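Local coordinates for protein OBCA, Oxalate Biosynthetic Component A (Burkholderia glumae, PDB 4NNB) that is a bacterial protein built round a TIM barrel, with a magnesium ion and an oxaloacetate ion held together in one pocket, at residues L276-R281 and V308-P313; V316-G321 and A379-Y384; F350-V355 and E394-I399; S447-G452 and L474-T479. One frame throughout, in Å; residues are numbered along the deposited sequence.

In the fold
All four contacts lie at or beyond the C-terminal ends of barrel strands in a TIM-barrel fold. Contact 1 pairs the ends of the neighbouring strands 273-276 and 308-311; contact 4 follows strands 444-449 and 469-472, in another part of the same barrel, and their centres are about 17 Å apart. Contacts 2 and 3, with centres only about 8 Å apart, alternate along the chain and share the small antiparallel sheet of strands 317-318, 383-386 and 393-395. Contact 1 closes before the others open, and contact 4 comes last. Each contact gives at least one residue to the oxaloacetate pocket, so the site is gathered from segments distant in sequence.

Contact 1. Residues L276-R281 and V308-P313; sequences LSTSVR and VASLSP. With OAA (oxaloacetate ion), chain C.
Thr278 OG1 and Ser310 OG each stand between the backbone N and the carbonyl carbon of their own residue (chi1 60° and 69°), and from there the two hydroxyls grip across the ends of parallel strands. OG1 of Thr278 donates to Ser310 O at 2.6 Å, from above the carbonyl plane, while its methyl CG2 turns to the small CB of Ala309. In return, Ser310 OG accepts the backbone N of Thr278 at 3.0 Å in an almost straight bond (169°) and donates its own hydrogen bond to O1 of the oxaloacetate ion, 2.5 Å away. Upstream the pairing is regular: Leu276 N binds Val308 O, and Ser310 N binds Leu276 O at 2.9 Å.

Beyond the strand, 276-281 makes two successive ST turns. Ser277 OG accepts from Ser279 N and donates to ligand O2 at 2.8 Å; Ser279 OG accepts from Arg281 N and donates to ligand O5 at 2.8 Å. Arg281, its chain bent midway, meets ligand O4 with the edge of its guanidinium, through both NE and NH2 (2.8 Å from NH2), and makes a cation-pi contact with Phe318.

Serine suits these places because one hydroxyl can accept a backbone N-H and still donate: three of them fix both carboxylates of the ligand, and the arginine probably balances the charge of one.

Contact 2. Residues V316-G321 and A379-Y384; sequences VVFQGG and AGVDQY
Gln319 lies flat on the ring of Tyr384, and this stack is the tight part of the contact. With CG beside its own backbone N (chi1 -68°) and the chain extended beyond, Gln319 brings CG over the ring centre in a CH-pi contact, 3.4 Å from the centroid, its amide parallel to the ring within 3°. The amide is fixed at both ends: NE2 donates in its own plane to Gln383 O at 3.1 Å, and OE1 is hydrogen-bonded to Arg401. A long side chain with a flat, polar end therefore both covers the ring and links to the backbone.

Main-chain bonds hold the same side, Gln319 N to Asp382 O at 3.0 Å and Tyr384 N to Val317 O at 2.8 Å. CB of Asp382 packs on Gln319 CD, while its carboxylate turns to a salt bridge with Arg404. Deeper in, the Phe318 ring takes CG1 of Val381 at its edge, 3.8 Å from CD2, and Val316 CG1 over one face.

Looser packing is bridged by water at both ends: one joins Val317 N to Tyr384 O, the other Gly320 N to Asp382 O, near the exposed glycines of the type I turn 318-321. At Gly321, with its positive phi, a CB would jam against the preceding carbonyl O.

Polar bonds and the amide-ring stack anchor the outer part, while the apolar inner part holds Phe318 at the oxaloacetate pocket.

Contact 3. Residues F350-V355 and E394-I399; sequences FNHAIV and EDDSLI. With OAA (oxaloacetate ion), chain C.
Asp396 receives the start of helix 352-359 with two of its oxygens. Its backbone O takes the N-H of His352 at 3.1 Å, in the carbonyl plane, and OD2 takes that of Ala353 on its syn side, also at 3.1 Å. CG stands opposite the aspartate's own backbone N (chi1 -161°), carrying the carboxylate over the helix end; there OD1 lies 3.2 Å from His352 CB, at the imidazole edge. Leu398 CD2 rests 3.7 Å from Asn351 C and more loosely meets the methyl CG2 of Val355.

Two waters fill out this shell, joining Phe350 O to Leu398 N and His352 NE2 to Leu398 O.

Outward lie the residues that position these groups. Asn351 is the N-cap: its OD1 accepts from Ile354 N at 2.8 Å, and its ND2 is tied to Ala315 O. Asparagine suits the cap because its short side chain puts a carbonyl oxygen within reach of a first-turn N-H. On the other segment, Asp395 OD1 accepts Ser397 N, closing an Asx turn, and also Ser397 OG at 2.6 Å. Phe350, just ahead of the cap, points away from 394-399 and sets its ring edge against the oxaloacetate ion, CZ 3.5 Å from C2.

The N-H groups of His352, Ala353 and Ile354 are thus all satisfied by oxygen, and the helix N-terminus probably stabilises the negative charge of Asp396.

Contact 4. Residues S447-G452 and L474-T479; sequences SILLPG and LEDGLT. With MG (magnesium ion), chain B; OAA (oxaloacetate ion), chain C.
Asp476 reaches across to the end of strand 444-449: CB meets Leu450 O at 3.7 Å, and the carboxylate beyond it lies against Leu449. CG comes to 4.1 Å from CD1 of Leu449, whose side chain it crosses at about a right angle. At the tip, OD1 lies 3.8 Å from Leu449 CB and OD2 is close to both leucine methyls. The charge finds its partner in Arg471, a salt bridge to OD1.

The backbone O of Asp476 accepts from Gly452 N at 2.9 Å, the donor lying above the carbonyl plane, and Pro451 CA adds a weaker C-H contact to the same oxygen. CA of Gly452 and CA of Gly477 approach to 3.7 Å, a closeness that suits residues without side chains, above all Gly477, where a CB would run into Gly452 CA.

Glu475, one residue earlier, extends past Asp476 to the metal from chi1 173° onward and binds the magnesium ion through OE1 at 2.2 Å. O2 and O3 of the oxaloacetate ion, a water, His224 and His226 complete six ligands. Hard carboxylate oxygen suits magnesium, and the backbone bond and salt bridge of Asp476 probably steady the chain carrying the metal ligand.

Contact 1. Residues L276-R281 and V308-P313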
loop_
_atom_site.group_PDB
_atom_site.type_symbol
_atom_site.label_atom_id
_atom_site.label_comp_id
_atom_site.label_asym_id
_atom_site.label_seq_id
_atom_site.Cartn_x
_atom_site.Cartn_y
_atom_site.Cartn_z
ATOM N N LEU A 276 -2.622 -11.084 10.824
ATOM C CA LEU A 276 -3.700 -10.106 10.931
ATOM C C LEU A 276 -3.234 -8.786 11.552
ATOM O O LEU A 276 -2.628 -8.764 12.623
ATOM C CB LEU A 276 -4.896 -10.682 11.700
ATOM C CG LEU A 276 -5.975 -11.419 10.892
ATOM C CD1 LEU A 276 -5.394 -12.343 9.836
ATOM C CD2 LEU A 276 -6.969 -12.152 11.781
ATOM N N SER A 277 -3.518 -7.682 10.870
ATOM C CA SER A 277 -3.245 -6.365 11.446
ATOM C C SER A 277 -4.115 -6.076 12.670
ATOM O O SER A 277 -5.334 -6.252 12.639
ATOM C CB SER A 277 -3.464 -5.263 10.417
ATOM O OG SER A 277 -3.271 -3.998 11.018
ATOM N N THR A 278 -3.485 -5.595 13.731
ATOM C CA THR A 278 -4.219 -5.146 14.912
ATOM C C THR A 278 -4.207 -3.629 14.986
ATOM O O THR A 278 -4.593 -3.033 15.994
ATOM C CB THR A 278 -3.595 -5.714 16.178
ATOM O OG1 THR A 278 -2.240 -5.270 16.274
ATOM C CG2 THR A 278 -3.634 -7.254 16.130
ATOM N N SER A 279 -3.760 -3.007 13.907
ATOM C CA SER A 279 -3.606 -1.554 13.871
ATOM C C SER A 279 -4.946 -0.795 13.915
ATOM O O SER A 279 -5.947 -1.251 13.350
ATOM C CB SER A 279 -2.822 -1.178 12.613
ATOM O OG SER A 279 -2.862 0.207 12.396
ATOM N N VAL A 280 -4.979 0.352 14.598
ATOM C CA VAL A 280 -6.151 1.233 14.488
ATOM C C VAL A 280 -5.806 2.571 13.823
ATOM O O VAL A 280 -6.448 3.599 14.076
ATOM C CB VAL A 280 -6.877 1.457 15.841
ATOM C CG1 VAL A 280 -7.458 0.149 16.353
ATOM C CG2 VAL A 280 -5.943 2.073 16.878
ATOM N N ARG A 281 -4.797 2.528 12.961
ATOM C CA ARG A 281 -4.407 3.675 12.146
ATOM C C ARG A 281 -5.624 4.324 11.488
ATOM O O ARG A 281 -6.518 3.631 10.976
ATOM C CB ARG A 281 -3.391 3.250 11.076
ATOM C CG ARG A 281 -3.378 4.146 9.830
ATOM C CD ARG A 281 -2.070 4.892 9.607
ATOM N NE ARG A 281 -1.100 4.072 8.902
ATOM C CZ ARG A 281 -0.238 4.509 7.982
ATOM N NH1 ARG A 281 -0.184 5.784 7.624
ATOM N NH2 ARG A 281 0.586 3.644 7.422
ATOM N N VAL A 308 -0.299 -15.470 12.947
ATOM C CA VAL A 308 0.517 -14.307 13.258
ATOM C C VAL A 308 -0.420 -13.117 13.376
ATOM O O VAL A 308 -1.489 -13.103 12.762
ATOM C CB VAL A 308 1.577 -14.066 12.151
ATOM C CG1 VAL A 308 2.388 -12.777 12.389
ATOM C CG2 VAL A 308 2.521 -15.270 12.040
ATOM N N ALA A 309 -0.047 -12.134 14.189
ATOM C CA ALA A 309 -0.760 -10.863 14.168
ATOM C C ALA A 309 0.191 -9.749 14.557
ATOM O O ALA A 309 1.135 -9.955 15.322
ATOM C CB ALA A 309 -1.966 -10.882 15.084
ATOM N N SER A 310 -0.065 -8.554 14.050
ATOM C CA SER A 310 0.874 -7.472 14.284
ATOM C C SER A 310 0.789 -6.932 15.727
ATOM O O SER A 310 -0.266 -6.973 16.368
ATOM C CB SER A 310 0.681 -6.364 13.247
ATOM O OG SER A 310 -0.546 -5.692 13.440
ATOM N N LEU A 311 1.923 -6.457 16.234
ATOM C CA LEU A 311 2.011 -5.903 17.586
ATOM C C LEU A 311 3.087 -4.814 17.585
ATOM O O LEU A 311 4.223 -5.054 17.161
ATOM C CB LEU A 311 2.354 -7.017 18.592
ATOM C CG LEU A 311 2.252 -6.668 20.079
ATOM C CD1 LEU A 311 1.873 -7.908 20.901
ATOM C CD2 LEU A 311 3.554 -6.059 20.605
ATOM N N SER A 312 2.724 -3.618 18.036
ATOM C CA SER A 312 3.657 -2.497 18.092
ATOM C C SER A 312 3.769 -2.006 19.538
ATOM O O SER A 312 2.836 -1.418 20.054
ATOM C CB SER A 312 3.170 -1.348 17.202
ATOM O OG SER A 312 3.134 -1.713 15.830
ATOM N N PRO A 313 4.914 -2.243 20.191
ATOM C CA PRO A 313 4.972 -1.995 21.638
ATOM C C PRO A 313 5.413 -0.576 22.041
ATOM O O PRO A 313 6.190 -0.418 22.991
ATOM C CB PRO A 313 5.980 -3.046 22.128
ATOM C CG PRO A 313 6.910 -3.245 20.949
ATOM C CD PRO A 313 6.072 -3.020 19.702
HETATM O O1 OAA C . 0.090 -3.417 12.596
HETATM O O2 OAA C . -0.551 -3.630 10.429
HETATM O O4 OAA C . 0.133 1.334 8.900
HETATM O O5 OAA C . -0.570 1.225 11.087
HETATM O O3 OAA C . -0.501 -1.441 8.830
HETATM C C1 OAA C . -0.052 -2.910 11.397
HETATM C C2 OAA C . 0.376 -1.477 11.167
HETATM C C3 OAA C . -0.157 -0.816 9.916
HETATM C C4 OAA C . -0.214 0.659 9.968
#

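Contact 2. Residues V316-G321 and A379-Y384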
loop_
_atom_site.group_PDB
_atom_site.type_symbol
_atom_site.label_atom_id
_atom_site.label_comp_id
_atom_site.label_asym_id
_atom_site.label_seq_id
_atom_site.Cartn_x
_atom_site.Cartn_y
_atom_site.Cartn_z
ATOM N N VAL A 316 2.689 4.735 17.891
ATOM C CA VAL A 316 3.192 4.898 16.522
ATOM C C VAL A 316 2.744 6.280 16.053
ATOM O O VAL A 316 1.555 6.531 15.926
ATOM C CB VAL A 316 2.653 3.796 15.585
ATOM C CG1 VAL A 316 3.128 4.031 14.148
ATOM C CG2 VAL A 316 3.130 2.425 16.052
ATOM N N VAL A 317 3.698 7.183 15.850
ATOM C CA VAL A 317 3.378 8.574 15.563
ATOM C C VAL A 317 4.008 8.959 14.227
ATOM O O VAL A 317 5.146 9.446 14.187
ATOM C CB VAL A 317 3.903 9.517 16.671
ATOM C CG1 VAL A 317 3.363 10.935 16.452
ATOM C CG2 VAL A 317 3.515 8.991 18.081
ATOM N N PHE A 318 3.281 8.710 13.137
ATOM C CA PHE A 318 3.788 9.006 11.794
ATOM C C PHE A 318 4.015 10.508 11.632
ATOM O O PHE A 318 3.141 11.305 11.973
ATOM C CB PHE A 318 2.775 8.578 10.728
ATOM C CG PHE A 318 2.493 7.100 10.691
ATOM C CD1 PHE A 318 1.346 6.589 11.281
ATOM C CD2 PHE A 318 3.353 6.228 10.041
ATOM C CE1 PHE A 318 1.069 5.225 11.238
ATOM C CE2 PHE A 318 3.077 4.859 9.991
ATOM C CZ PHE A 318 1.936 4.364 10.595
ATOM N N GLN A 319 5.163 10.898 11.088
ATOM C CA GLN A 319 5.380 12.315 10.786
ATOM C C GLN A 319 4.314 12.829 9.835
ATOM O O GLN A 319 3.882 13.973 9.947
ATOM C CB GLN A 319 6.783 12.562 10.235
ATOM C CG GLN A 319 7.883 12.339 11.275
ATOM C CD GLN A 319 9.168 13.050 10.915
ATOM O OE1 GLN A 319 9.152 14.046 10.188
ATOM N NE2 GLN A 319 10.291 12.540 11.411
ATOM N N GLY A 320 3.841 11.964 8.941
ATOM C CA GLY A 320 2.774 12.339 8.022
ATOM C C GLY A 320 1.378 12.408 8.635
ATOM O O GLY A 320 0.405 12.683 7.929
ATOM N N GLY A 321 1.269 12.151 9.938
ATOM C CA GLY A 321 -0.020 12.135 10.622
ATOM C C GLY A 321 -0.735 10.786 10.687
ATOM O O GLY A 321 -0.400 9.858 9.954
ATOM N N ALA A 379 10.902 0.308 7.452
ATOM C CA ALA A 379 11.973 1.228 7.095
ATOM C C ALA A 379 11.512 2.288 6.099
ATOM O O ALA A 379 10.668 2.023 5.235
ATOM C CB ALA A 379 13.176 0.468 6.548
ATOM N N GLY A 380 12.067 3.491 6.232
ATOM C CA GLY A 380 11.856 4.543 5.249
ATOM C C GLY A 380 10.609 5.367 5.474
ATOM O O GLY A 380 10.292 6.259 4.679
ATOM N N VAL A 381 9.889 5.066 6.549
ATOM C CA VAL A 381 8.699 5.835 6.896
ATOM C C VAL A 381 9.042 6.746 8.077
ATOM O O VAL A 381 9.394 6.254 9.157
ATOM C CB VAL A 381 7.521 4.904 7.264
ATOM C CG1 VAL A 381 6.286 5.712 7.683
ATOM C CG2 VAL A 381 7.183 3.999 6.091
ATOM N N ASP A 382 8.950 8.061 7.875
ATOM C CA ASP A 382 9.362 9.023 8.902
ATOM C C ASP A 382 8.465 8.949 10.146
ATOM O O ASP A 382 7.237 8.942 10.034
ATOM C CB ASP A 382 9.387 10.456 8.352
ATOM C CG ASP A 382 10.356 10.633 7.175
ATOM O OD1 ASP A 382 11.241 9.781 6.950
ATOM O OD2 ASP A 382 10.243 11.659 6.486
ATOM N N GLN A 383 9.087 8.913 11.323
ATOM C CA GLN A 383 8.366 8.735 12.587
ATOM C C GLN A 383 8.756 9.791 13.604
ATOM O O GLN A 383 9.873 10.320 13.556
ATOM C CB GLN A 383 8.685 7.346 13.171
ATOM C CG GLN A 383 8.245 6.179 12.258
ATOM C CD GLN A 383 6.737 5.963 12.264
ATOM O OE1 GLN A 383 6.025 6.507 13.105
ATOM N NE2 GLN A 383 6.249 5.169 11.324
ATOM N N TYR A 384 7.849 10.080 14.540
ATOM C CA TYR A 384 8.155 10.983 15.643
ATOM C C TYR A 384 8.159 10.199 16.945
ATOM O O TYR A 384 7.605 9.104 17.021
ATOM C CB TYR A 384 7.083 12.075 15.774
ATOM C CG TYR A 384 7.189 13.255 14.818
ATOM C CD1 TYR A 384 8.419 13.847 14.522
ATOM C CD2 TYR A 384 6.047 13.786 14.227
ATOM C CE1 TYR A 384 8.499 14.941 13.652
ATOM C CE2 TYR A 384 6.123 14.866 13.349
ATOM C CZ TYR A 384 7.345 15.434 13.075
ATOM O OH TYR A 384 7.410 16.508 12.220
HETATM O O HOH W 1 6.468 6.802 15.823
HETATM O O HOH W 2 5.321 9.488 8.054
#

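Contact 3. Residues F350-V355 and E394-I399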
loop_
_atom_site.group_PDB
_atom_site.type_symbol
_atom_site.label_atom_id
_atom_site.label_comp_id
_atom_site.label_asym_id
_atom_site.label_seq_id
_atom_site.Cartn_x
_atom_site.Cartn_y
_atom_site.Cartn_z
ATOM N N PHE A 350 8.290 0.170 13.995
ATOM C CA PHE A 350 8.055 1.472 13.369
ATOM C C PHE A 350 9.124 2.497 13.738
ATOM O O PHE A 350 9.371 3.437 12.984
ATOM C CB PHE A 350 6.691 2.041 13.798
ATOM C CG PHE A 350 5.508 1.446 13.067
ATOM C CD1 PHE A 350 4.726 0.454 13.661
ATOM C CD2 PHE A 350 5.173 1.893 11.790
ATOM C CE1 PHE A 350 3.621 -0.085 12.991
ATOM C CE2 PHE A 350 4.078 1.360 11.106
ATOM C CZ PHE A 350 3.300 0.376 11.696
ATOM N N ASN A 351 9.736 2.344 14.911
ATOM C CA ASN A 351 10.554 3.424 15.474
ATOM C C ASN A 351 11.549 2.908 16.502
ATOM O O ASN A 351 11.488 1.739 16.890
ATOM C CB ASN A 351 9.649 4.518 16.073
ATOM C CG ASN A 351 8.663 3.967 17.108
ATOM O OD1 ASN A 351 8.997 3.078 17.886
ATOM N ND2 ASN A 351 7.441 4.481 17.097
ATOM N N HIS A 352 12.459 3.767 16.956
ATOM C CA HIS A 352 13.462 3.332 17.925
ATOM C C HIS A 352 12.853 3.014 19.293
ATOM O O HIS A 352 13.346 2.141 20.010
ATOM C CB HIS A 352 14.600 4.356 18.055
ATOM C CG HIS A 352 15.500 4.396 16.859
ATOM N ND1 HIS A 352 16.429 3.410 16.597
ATOM C CD2 HIS A 352 15.592 5.285 15.840
ATOM C CE1 HIS A 352 17.067 3.699 15.475
ATOM N NE2 HIS A 352 16.574 4.826 14.992
ATOM N N ALA A 353 11.792 3.723 19.655
ATOM C CA ALA A 353 11.096 3.429 20.904
ATOM C C ALA A 353 10.681 1.958 20.930
ATOM O O ALA A 353 10.831 1.275 21.949
ATOM C CB ALA A 353 9.884 4.330 21.062
ATOM N N ILE A 354 10.187 1.459 19.796
ATOM C CA ILE A 354 9.804 0.044 19.720
ATOM C C ILE A 354 11.000 -0.885 19.918
ATOM O O ILE A 354 10.899 -1.889 20.639
ATOM C CB ILE A 354 9.000 -0.271 18.439
ATOM C CG1 ILE A 354 7.554 0.197 18.639
ATOM C CG2 ILE A 354 9.046 -1.762 18.104
ATOM C CD1 ILE A 354 6.740 0.378 17.353
ATOM N N VAL A 355 12.133 -0.553 19.307
ATOM C CA VAL A 355 13.351 -1.344 19.517
ATOM C C VAL A 355 13.758 -1.371 21.003
ATOM O O VAL A 355 14.015 -2.443 21.568
ATOM C CB VAL A 355 14.535 -0.830 18.671
ATOM C CG1 VAL A 355 15.756 -1.746 18.870
ATOM C CG2 VAL A 355 14.151 -0.769 17.185
ATOM N N GLU A 394 10.261 14.707 18.310
ATOM C CA GLU A 394 11.570 14.604 17.690
ATOM C C GLU A 394 11.549 13.392 16.779
ATOM O O GLU A 394 10.716 12.490 16.945
ATOM C CB GLU A 394 12.662 14.422 18.745
ATOM C CG GLU A 394 12.561 13.105 19.490
ATOM C CD GLU A 394 13.628 12.932 20.563
ATOM O OE1 GLU A 394 13.537 11.944 21.331
ATOM O OE2 GLU A 394 14.554 13.773 20.634
ATOM N N ASP A 395 12.479 13.369 15.828
ATOM C CA ASP A 395 12.638 12.237 14.930
ATOM C C ASP A 395 12.924 10.946 15.700
ATOM O O ASP A 395 13.739 10.924 16.626
ATOM C CB ASP A 395 13.759 12.509 13.926
ATOM C CG ASP A 395 13.822 11.457 12.827
ATOM O OD1 ASP A 395 12.820 10.729 12.650
ATOM O OD2 ASP A 395 14.864 11.353 12.142
ATOM N N ASP A 396 12.236 9.871 15.321
ATOM C CA ASP A 396 12.460 8.570 15.925
ATOM C C ASP A 396 12.418 7.491 14.837
ATOM O O ASP A 396 12.236 6.310 15.123
ATOM C CB ASP A 396 11.425 8.312 17.036
ATOM C CG ASP A 396 11.865 7.219 18.002
ATOM O OD1 ASP A 396 13.076 7.141 18.292
ATOM O OD2 ASP A 396 11.012 6.426 18.464
ATOM N N SER A 397 12.600 7.921 13.587
ATOM C CA SER A 397 12.597 7.022 12.433
ATOM C C SER A 397 13.757 6.028 12.489
ATOM O O SER A 397 14.836 6.356 12.982
ATOM C CB SER A 397 12.688 7.830 11.128
ATOM O OG SER A 397 11.783 8.920 11.112
ATOM N N LEU A 398 13.546 4.820 11.976
ATOM C CA LEU A 398 14.632 3.839 11.910
ATOM C C LEU A 398 15.771 4.370 11.040
ATOM O O LEU A 398 16.943 4.312 11.422
ATOM C CB LEU A 398 14.143 2.511 11.351
ATOM C CG LEU A 398 13.072 1.748 12.123
ATOM C CD1 LEU A 398 12.933 0.371 11.489
ATOM C CD2 LEU A 398 13.433 1.650 13.594
ATOM N N ILE A 399 15.412 4.863 9.858
ATOM C CA ILE A 399 16.347 5.599 9.023
ATOM C C ILE A 399 16.077 7.059 9.336
ATOM O O ILE A 399 15.010 7.577 9.012
ATOM C CB ILE A 399 16.110 5.333 7.518
ATOM C CG1 ILE A 399 16.240 3.835 7.204
ATOM C CG2 ILE A 399 17.085 6.155 6.674
ATOM C CD1 ILE A 399 15.919 3.457 5.740
HETATM O O1 OAA C . 0.090 -3.417 12.596
HETATM O O2 OAA C . -0.551 -3.630 10.429
HETATM O O4 OAA C . 0.133 1.334 8.900
HETATM O O5 OAA C . -0.570 1.225 11.087
HETATM O O3 OAA C . -0.501 -1.441 8.830
HETATM C C1 OAA C . -0.052 -2.910 11.397
HETATM C C2 OAA C . 0.376 -1.477 11.167
HETATM C C3 OAA C . -0.157 -0.816 9.916
HETATM C C4 OAA C . -0.214 0.659 9.968
HETATM O O HOH W 3 10.981 4.298 10.663
HETATM O O HOH W 4 18.588 5.658 13.028
#

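Contact 4. Residues S447-G452 and L474-T479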
loop_
_atom_site.group_PDB
_atom_site.type_symbol
_atom_site.label_atom_id
_atom_site.label_comp_id
_atom_site.label_asym_id
_atom_site.label_seq_id
_atom_site.Cartn_x
_atom_site.Cartn_y
_atom_site.Cartn_z
ATOM N N SER A 447 12.264 -9.261 8.988
ATOM C CA SER A 447 11.961 -8.883 7.610
ATOM C C SER A 447 12.032 -7.376 7.456
ATOM O O SER A 447 12.110 -6.640 8.452
ATOM C CB SER A 447 10.578 -9.392 7.204
ATOM O OG SER A 447 10.519 -10.804 7.238
ATOM N N ILE A 448 12.014 -6.917 6.207
ATOM C CA ILE A 448 11.985 -5.489 5.917
ATOM C C ILE A 448 10.899 -5.124 4.900
ATOM O O ILE A 448 10.593 -5.907 3.997
ATOM C CB ILE A 448 13.362 -4.995 5.425
ATOM C CG1 ILE A 448 13.386 -3.469 5.285
ATOM C CG2 ILE A 448 13.759 -5.692 4.103
ATOM C CD1 ILE A 448 14.807 -2.869 5.141
ATOM N N LEU A 449 10.304 -3.947 5.074
ATOM C CA LEU A 449 9.467 -3.355 4.045
ATOM C C LEU A 449 10.037 -1.999 3.735
ATOM O O LEU A 449 10.775 -1.425 4.550
ATOM C CB LEU A 449 8.006 -3.217 4.509
ATOM C CG LEU A 449 7.664 -2.191 5.593
ATOM C CD1 LEU A 449 7.405 -0.796 5.029
ATOM C CD2 LEU A 449 6.453 -2.675 6.397
ATOM N N LEU A 450 9.669 -1.471 2.572
ATOM C CA LEU A 450 9.980 -0.092 2.219
ATOM C C LEU A 450 8.804 0.538 1.475
ATOM O O LEU A 450 8.084 -0.160 0.759
ATOM C CB LEU A 450 11.239 -0.029 1.346
ATOM C CG LEU A 450 12.607 -0.215 2.012
ATOM C CD1 LEU A 450 13.691 -0.385 0.949
ATOM C CD2 LEU A 450 12.923 0.980 2.879
ATOM N N PRO A 451 8.603 1.858 1.638
ATOM C CA PRO A 451 7.525 2.512 0.881
ATOM C C PRO A 451 7.830 2.418 -0.611
ATOM O O PRO A 451 9.009 2.376 -0.980
ATOM C CB PRO A 451 7.592 3.977 1.332
ATOM C CG PRO A 451 8.533 4.017 2.512
ATOM C CD PRO A 451 9.440 2.822 2.371
ATOM N N GLY A 452 6.788 2.362 -1.438
ATOM C CA GLY A 452 6.930 2.260 -2.890
ATOM C C GLY A 452 8.135 2.938 -3.533
ATOM O O GLY A 452 8.941 2.264 -4.171
ATOM N N LEU A 474 0.406 -3.859 -2.087
ATOM C CA LEU A 474 -0.254 -2.553 -2.255
ATOM C C LEU A 474 -0.292 -1.702 -0.972
ATOM O O LEU A 474 -0.306 -0.464 -1.036
ATOM C CB LEU A 474 -1.658 -2.728 -2.839
ATOM C CG LEU A 474 -1.737 -3.356 -4.239
ATOM C CD1 LEU A 474 -3.144 -3.170 -4.848
ATOM C CD2 LEU A 474 -0.668 -2.761 -5.150
ATOM N N GLU A 475 -0.295 -2.355 0.188
ATOM C CA GLU A 475 -0.146 -1.636 1.461
ATOM C C GLU A 475 1.055 -0.692 1.479
ATOM O O GLU A 475 0.963 0.435 1.980
ATOM C CB GLU A 475 -0.033 -2.635 2.625
ATOM C CG GLU A 475 0.303 -1.981 3.972
ATOM C CD GLU A 475 -0.022 -2.889 5.151
ATOM O OE1 GLU A 475 0.135 -2.453 6.314
ATOM O OE2 GLU A 475 -0.415 -4.048 4.908
ATOM N N ASP A 476 2.180 -1.139 0.929
ATOM C CA ASP A 476 3.431 -0.372 1.009
ATOM C C ASP A 476 3.756 0.480 -0.224
ATOM O O ASP A 476 4.376 1.537 -0.104
ATOM C CB ASP A 476 4.599 -1.315 1.303
ATOM C CG ASP A 476 4.383 -2.104 2.573
ATOM O OD1 ASP A 476 4.738 -3.305 2.620
ATOM O OD2 ASP A 476 3.823 -1.522 3.515
ATOM N N GLY A 477 3.347 0.011 -1.401
ATOM C CA GLY A 477 3.539 0.762 -2.634
ATOM C C GLY A 477 2.631 0.231 -3.726
ATOM O O GLY A 477 2.336 -0.963 -3.758
ATOM N N LEU A 478 2.204 1.108 -4.635
ATOM C CA LEU A 478 1.210 0.740 -5.649
ATOM C C LEU A 478 1.826 0.413 -7.012
ATOM O O LEU A 478 1.110 0.035 -7.947
ATOM C CB LEU A 478 0.186 1.864 -5.806
ATOM C CG LEU A 478 -0.619 2.183 -4.538
ATOM C CD1 LEU A 478 -1.624 3.325 -4.778
ATOM C CD2 LEU A 478 -1.319 0.915 -4.045
ATOM N N THR A 479 3.147 0.545 -7.118
ATOM C CA THR A 479 3.823 0.457 -8.413
ATOM C C THR A 479 4.742 -0.755 -8.605
ATOM O O THR A 479 5.130 -1.439 -7.650
ATOM C CB THR A 479 4.642 1.742 -8.690
ATOM O OG1 THR A 479 5.614 1.926 -7.656
ATOM C CG2 THR A 479 3.732 2.964 -8.731
HETATM MG MG MG B . -0.446 -3.265 8.256
HETATM O O1 OAA C . 0.090 -3.417 12.596
HETATM O O2 OAA C . -0.551 -3.630 10.429
HETATM O O4 OAA C . 0.133 1.334 8.900
HETATM O O5 OAA C . -0.570 1.225 11.087
HETATM O O3 OAA C . -0.501 -1.441 8.830
HETATM C C1 OAA C . -0.052 -2.910 11.397
HETATM C C2 OAA C . 0.376 -1.477 11.167
HETATM C C3 OAA C . -0.157 -0.816 9.916
HETATM C C4 OAA C . -0.214 0.659 9.968
HETATM O O HOH W 5 1.779 -2.952 8.501
#